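Local structure of starch synthase I (Hordeum vulgare, 4HLN) at residues A[187-200]-A[236-249]. The protein belongs to the starch synthases, two-domain plant enzymes of the glycosyltransferase superfamily with a GT-B fold of paired Rossmann-like domains. Sequence-based numbering, arbitrary orientation.
Sequences IKIPCFGGSHEVTF and QFRYTLLCYAACEA
I187 lays its CD1 on the helix 236-249 where A245 and E248 meet, touching A245 CA and, at 3.7 Å, E248 CG; the E248 carboxylate itself is engaged by Y284. Two residues on, I189 divides its branches between two partners. CG2, anti to the backbone N, rests over a face of the Y244 phenol ring in a CH-pi contact, 3.8 Å from the ring centroid, while CD1 reaches L241 CD2; Y244 OH is hydrogen-bonded to L316 O. Just past the strand, C191 SG also packs against L241 CD2.

The hairpin turn then drops F192 onto the first turn of the helix. One face of its ring receives F237: CB stands 3.7 Å from the F192 centroid, and the F237 ring follows edge-on, the planes at 69° with CD1 over the rim. Q236 OE1 and T240 OG1 lie at the edge of the F192 ring; Q236 NE2 is hydrogen-bonded to T312 OG1, and the T240 hydroxyl donates to Q236 O, 2.6 Å away from OG1, which holds the T240 side chain in one rotamer. H196, on the returning strand, offers an imidazole face to the same F237, whose CE1 sits over the centre of the ring in a second edge-to-face pair, planes 63° apart. F192, H196 and F237 thus form an aromatic cluster; weak bonds from H196 NE2 to the C191 and F192 carbonyl oxygens also link the imidazole to the turn. Beyond it, V198 CG2 meets A245 CB at 4.1 Å, and F200 turns its ring edge to A245 O, with CE1 4.1 Å from A249 CB.

The contact thus seats an outermost hairpin of the N-terminal domain's nine-stranded mixed sheet on helix 235-252. Strand 208-214 extends this sheet surface through V213, which touches V198 and A245, whereas helix 276-284 packs against Y244 and C247.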
loop_
_atom_site.group_PDB
_atom_site.type_symbol
_atom_site.label_atom_id
_atom_site.label_comp_id
_atom_site.label_asym_id
_atom_site.label_seq_id
_atom_site.Cartn_x
_atom_site.Cartn_y
_atom_site.Cartn_z
ATOM N N ILE A 187 -24.235 -6.166 -19.711
ATOM C CA ILE A 187 -23.746 -7.386 -20.347
ATOM C C ILE A 187 -24.301 -8.605 -19.660
ATOM O O ILE A 187 -24.750 -8.536 -18.505
ATOM C CB ILE A 187 -22.221 -7.480 -20.376
ATOM C CG1 ILE A 187 -21.667 -7.585 -18.960
ATOM C CG2 ILE A 187 -21.624 -6.279 -21.116
ATOM C CD1 ILE A 187 -20.152 -7.605 -18.902
ATOM N N LYS A 188 -24.305 -9.709 -20.397
ATOM C CA LYS A 188 -24.721 -11.000 -19.855
ATOM C C LYS A 188 -23.513 -11.915 -19.787
ATOM O O LYS A 188 -22.903 -12.252 -20.819
ATOM C CB LYS A 188 -25.870 -11.633 -20.659
ATOM C CG LYS A 188 -27.219 -10.965 -20.416
ATOM C CD LYS A 188 -28.364 -11.713 -21.087
ATOM C CE LYS A 188 -29.626 -10.838 -21.197
ATOM N NZ LYS A 188 -29.581 -9.840 -22.332
ATOM N N ILE A 189 -23.163 -12.286 -18.558
ATOM C CA ILE A 189 -21.990 -13.109 -18.266
ATOM C C ILE A 189 -22.365 -14.570 -18.052
ATOM O O ILE A 189 -23.098 -14.903 -17.119
ATOM C CB ILE A 189 -21.296 -12.615 -16.999
ATOM C CG1 ILE A 189 -21.011 -11.109 -17.109
ATOM C CG2 ILE A 189 -20.051 -13.433 -16.744
ATOM C CD1 ILE A 189 -20.716 -10.423 -15.765
ATOM N N PRO A 190 -21.873 -15.452 -18.924
ATOM C CA PRO A 190 -22.131 -16.884 -18.737
ATOM C C PRO A 190 -21.164 -17.458 -17.692
ATOM O O PRO A 190 -19.944 -17.503 -17.900
ATOM C CB PRO A 190 -21.860 -17.465 -20.127
ATOM C CG PRO A 190 -20.744 -16.583 -20.639
ATOM C CD PRO A 190 -21.008 -15.192 -20.087
ATOM N N CYS A 191 -21.722 -17.865 -16.559
ATOM C CA CYS A 191 -20.943 -18.463 -15.483
ATOM C C CYS A 191 -21.883 -18.902 -14.378
ATOM O O CYS A 191 -23.070 -18.592 -14.402
ATOM C CB CYS A 191 -19.908 -17.476 -14.929
ATOM S SG CYS A 191 -20.609 -16.026 -14.072
ATOM N N PHE A 192 -21.344 -19.631 -13.410
ATOM C CA PHE A 192 -22.125 -20.116 -12.278
ATOM C C PHE A 192 -23.464 -20.728 -12.647
ATOM O O PHE A 192 -24.516 -20.334 -12.116
ATOM C CB PHE A 192 -22.271 -19.027 -11.232
ATOM C CG PHE A 192 -21.008 -18.779 -10.492
ATOM C CD1 PHE A 192 -20.779 -19.397 -9.258
ATOM C CD2 PHE A 192 -20.010 -17.982 -11.055
ATOM C CE1 PHE A 192 -19.591 -19.201 -8.577
ATOM C CE2 PHE A 192 -18.824 -17.770 -10.382
ATOM C CZ PHE A 192 -18.609 -18.386 -9.131
ATOM N N GLY A 193 -23.399 -21.708 -13.550
ATOM C CA GLY A 193 -24.557 -22.479 -13.964
ATOM C C GLY A 193 -25.666 -21.590 -14.485
ATOM O O GLY A 193 -26.800 -21.631 -14.003
ATOM N N GLY A 194 -25.333 -20.770 -15.470
ATOM C CA GLY A 194 -26.311 -19.877 -16.036
ATOM C C GLY A 194 -25.709 -18.654 -16.682
ATOM O O GLY A 194 -24.580 -18.669 -17.198
ATOM N N SER A 195 -26.483 -17.581 -16.650
ATOM C CA SER A 195 -26.105 -16.365 -17.332
ATOM C C SER A 195 -26.561 -15.218 -16.467
ATOM O O SER A 195 -27.740 -15.106 -16.152
ATOM C CB SER A 195 -26.789 -16.308 -18.687
ATOM O OG SER A 195 -26.172 -15.345 -19.513
ATOM N N HIS A 196 -25.628 -14.375 -16.060
ATOM C CA HIS A 196 -25.970 -13.297 -15.138
ATOM C C HIS A 196 -25.739 -11.924 -15.754
ATOM O O HIS A 196 -24.782 -11.700 -16.493
ATOM C CB HIS A 196 -25.197 -13.457 -13.829
ATOM C CG HIS A 196 -25.247 -14.850 -13.285
ATOM N ND1 HIS A 196 -26.077 -15.215 -12.245
ATOM C CD2 HIS A 196 -24.591 -15.974 -13.659
ATOM C CE1 HIS A 196 -25.923 -16.502 -11.996
ATOM N NE2 HIS A 196 -25.027 -16.987 -12.841
ATOM N N GLU A 197 -26.622 -10.997 -15.453
ATOM C CA GLU A 197 -26.495 -9.688 -16.060
ATOM C C GLU A 197 -25.992 -8.673 -15.066
ATOM O O GLU A 197 -26.449 -8.637 -13.922
ATOM C CB GLU A 197 -27.830 -9.219 -16.604
ATOM C CG GLU A 197 -27.767 -7.831 -17.184
ATOM C CD GLU A 197 -29.097 -7.389 -17.741
ATOM O OE1 GLU A 197 -29.731 -8.198 -18.462
ATOM O OE2 GLU A 197 -29.511 -6.245 -17.443
ATOM N N VAL A 198 -25.047 -7.855 -15.516
ATOM C CA VAL A 198 -24.619 -6.677 -14.784
ATOM C C VAL A 198 -24.901 -5.444 -15.648
ATOM O O VAL A 198 -25.046 -5.551 -16.873
ATOM C CB VAL A 198 -23.114 -6.745 -14.419
ATOM C CG1 VAL A 198 -22.822 -8.002 -13.604
ATOM C CG2 VAL A 198 -22.267 -6.752 -15.673
ATOM N N THR A 199 -25.002 -4.277 -15.014
ATOM C CA THR A 199 -25.166 -3.035 -15.754
ATOM C C THR A 199 -24.093 -2.050 -15.307
ATOM O O THR A 199 -23.428 -2.266 -14.302
ATOM C CB THR A 199 -26.569 -2.426 -15.580
ATOM O OG1 THR A 199 -26.788 -2.131 -14.199
ATOM C CG2 THR A 199 -27.646 -3.400 -16.065
ATOM N N PHE A 200 -23.907 -0.980 -16.064
ATOM C CA PHE A 200 -22.827 -0.059 -15.771
ATOM C C PHE A 200 -23.362 1.317 -15.460
ATOM O O PHE A 200 -24.178 1.866 -16.210
ATOM C CB PHE A 200 -21.864 0.042 -16.955
ATOM C CG PHE A 200 -21.177 -1.244 -17.294
ATOM C CD1 PHE A 200 -19.882 -1.493 -16.851
ATOM C CD2 PHE A 200 -21.811 -2.200 -18.072
ATOM C CE1 PHE A 200 -19.234 -2.673 -17.172
ATOM C CE2 PHE A 200 -21.168 -3.392 -18.398
ATOM C CZ PHE A 200 -19.879 -3.626 -17.946
ATOM N N GLN A 236 -16.795 -15.439 -4.290
ATOM C CA GLN A 236 -16.151 -15.893 -5.507
ATOM C C GLN A 236 -17.013 -15.537 -6.716
ATOM O O GLN A 236 -16.516 -15.058 -7.717
ATOM C CB GLN A 236 -15.890 -17.387 -5.457
ATOM C CG GLN A 236 -15.194 -17.918 -6.701
ATOM C CD GLN A 236 -15.223 -19.432 -6.783
ATOM O OE1 GLN A 236 -16.297 -20.046 -6.755
ATOM N NE2 GLN A 236 -14.038 -20.049 -6.877
ATOM N N PHE A 237 -18.313 -15.749 -6.594
ATOM C CA PHE A 237 -19.248 -15.397 -7.642
ATOM C C PHE A 237 -19.316 -13.881 -7.897
ATOM O O PHE A 237 -19.294 -13.426 -9.058
ATOM C CB PHE A 237 -20.630 -15.963 -7.297
ATOM C CG PHE A 237 -21.751 -15.376 -8.098
ATOM C CD1 PHE A 237 -21.845 -15.606 -9.466
ATOM C CD2 PHE A 237 -22.718 -14.590 -7.486
ATOM C CE1 PHE A 237 -22.889 -15.056 -10.212
ATOM C CE2 PHE A 237 -23.770 -14.037 -8.227
ATOM C CZ PHE A 237 -23.860 -14.268 -9.587
ATOM N N ARG A 238 -19.407 -13.105 -6.819
ATOM C CA ARG A 238 -19.549 -11.653 -6.933
ATOM C C ARG A 238 -18.366 -11.072 -7.690
ATOM O O ARG A 238 -18.530 -10.255 -8.593
ATOM C CB ARG A 238 -19.623 -10.973 -5.558
ATOM C CG ARG A 238 -20.861 -11.269 -4.732
ATOM C CD ARG A 238 -20.557 -11.077 -3.256
ATOM N NE ARG A 238 -20.997 -9.792 -2.734
ATOM C CZ ARG A 238 -20.303 -9.059 -1.868
ATOM N NH1 ARG A 238 -19.128 -9.487 -1.449
ATOM N NH2 ARG A 238 -20.778 -7.895 -1.429
ATOM N N TYR A 239 -17.167 -11.504 -7.321
ATOM C CA TYR A 239 -15.968 -10.897 -7.866
ATOM C C TYR A 239 -15.569 -11.458 -9.229
ATOM O O TYR A 239 -14.860 -10.817 -9.996
ATOM C CB TYR A 239 -14.859 -10.896 -6.819
ATOM C CG TYR A 239 -15.262 -9.980 -5.705
ATOM C CD1 TYR A 239 -15.656 -10.470 -4.471
ATOM C CD2 TYR A 239 -15.335 -8.603 -5.924
ATOM C CE1 TYR A 239 -16.072 -9.599 -3.456
ATOM C CE2 TYR A 239 -15.732 -7.734 -4.933
ATOM C CZ TYR A 239 -16.098 -8.230 -3.694
ATOM O OH TYR A 239 -16.498 -7.340 -2.718
ATOM N N THR A 240 -16.086 -12.639 -9.533
ATOM C CA THR A 240 -16.083 -13.160 -10.891
ATOM C C THR A 240 -16.852 -12.207 -11.825
ATOM O O THR A 240 -16.384 -11.892 -12.924
ATOM C CB THR A 240 -16.691 -14.589 -10.920
ATOM O OG1 THR A 240 -15.815 -15.474 -10.221
ATOM C CG2 THR A 240 -16.859 -15.119 -12.336
ATOM N N LEU A 241 -18.017 -11.735 -11.379
ATOM C CA LEU A 241 -18.812 -10.813 -12.182
ATOM C C LEU A 241 -18.008 -9.551 -12.431
ATOM O O LEU A 241 -17.946 -9.047 -13.563
ATOM C CB LEU A 241 -20.117 -10.448 -11.485
ATOM C CG LEU A 241 -21.127 -11.570 -11.284
ATOM C CD1 LEU A 241 -22.418 -11.044 -10.659
ATOM C CD2 LEU A 241 -21.405 -12.298 -12.583
ATOM N N LEU A 242 -17.387 -9.062 -11.357
ATOM C CA LEU A 242 -16.589 -7.853 -11.407
ATOM C C LEU A 242 -15.570 -7.969 -12.523
ATOM O O LEU A 242 -15.378 -7.037 -13.298
ATOM C CB LEU A 242 -15.856 -7.636 -10.084
ATOM C CG LEU A 242 -14.905 -6.447 -10.173
ATOM C CD1 LEU A 242 -15.663 -5.184 -10.629
ATOM C CD2 LEU A 242 -14.181 -6.199 -8.878
ATOM N N CYS A 243 -14.924 -9.128 -12.601
ATOM C CA CYS A 243 -13.805 -9.309 -13.505
ATOM C C CYS A 243 -14.237 -9.393 -14.963
ATOM O O CYS A 243 -13.645 -8.745 -15.815
ATOM C CB CYS A 243 -12.981 -10.528 -13.090
ATOM S SG CYS A 243 -11.914 -10.231 -11.638
ATOM N N TYR A 244 -15.276 -10.171 -15.249
ATOM C CA TYR A 244 -15.839 -10.202 -16.595
ATOM C C TYR A 244 -16.269 -8.799 -17.065
ATOM O O TYR A 244 -15.991 -8.389 -18.196
ATOM C CB TYR A 244 -17.031 -11.164 -16.666
ATOM C CG TYR A 244 -16.647 -12.607 -16.886
ATOM C CD1 TYR A 244 -16.359 -13.080 -18.166
ATOM C CD2 TYR A 244 -16.580 -13.508 -15.813
ATOM C CE1 TYR A 244 -16.011 -14.394 -18.383
ATOM C CE2 TYR A 244 -16.225 -14.834 -16.013
ATOM C CZ TYR A 244 -15.938 -15.268 -17.301
ATOM O OH TYR A 244 -15.580 -16.569 -17.534
ATOM N N ALA A 245 -16.946 -8.080 -16.179
ATOM C CA ALA A 245 -17.444 -6.755 -16.473
ATOM C C ALA A 245 -16.292 -5.836 -16.838
ATOM O O ALA A 245 -16.366 -5.069 -17.788
ATOM C CB ALA A 245 -18.196 -6.201 -15.262
ATOM N N ALA A 246 -15.216 -5.913 -16.076
ATOM C CA ALA A 246 -14.124 -4.985 -16.274
ATOM C C ALA A 246 -13.441 -5.205 -17.629
ATOM O O ALA A 246 -12.855 -4.279 -18.203
ATOM C CB ALA A 246 -13.125 -5.077 -15.114
ATOM N N CYS A 247 -13.529 -6.426 -18.145
ATOM C CA CYS A 247 -12.981 -6.738 -19.463
ATOM C C CYS A 247 -13.839 -6.154 -20.585
ATOM O O CYS A 247 -13.338 -5.783 -21.638
ATOM C CB CYS A 247 -12.814 -8.245 -19.628
ATOM S SG CYS A 247 -11.461 -8.900 -18.628
ATOM N N GLU A 248 -15.134 -6.041 -20.336
ATOM C CA GLU A 248 -16.039 -5.452 -21.312
ATOM C C GLU A 248 -16.044 -3.924 -21.358
ATOM O O GLU A 248 -16.231 -3.330 -22.419
ATOM C CB GLU A 248 -17.455 -5.970 -21.077
ATOM C CG GLU A 248 -17.599 -7.404 -21.525
ATOM C CD GLU A 248 -17.313 -7.551 -23.017
ATOM O OE1 GLU A 248 -18.018 -6.882 -23.813
ATOM O OE2 GLU A 248 -16.387 -8.312 -23.392
ATOM N N ALA A 249 -15.841 -3.290 -20.212
ATOM C CA ALA A 249 -16.029 -1.848 -20.126
ATOM C C ALA A 249 -15.259 -1.064 -21.200
ATOM O O ALA A 249 -15.827 -0.194 -21.874
ATOM C CB ALA A 249 -15.698 -1.346 -18.722
#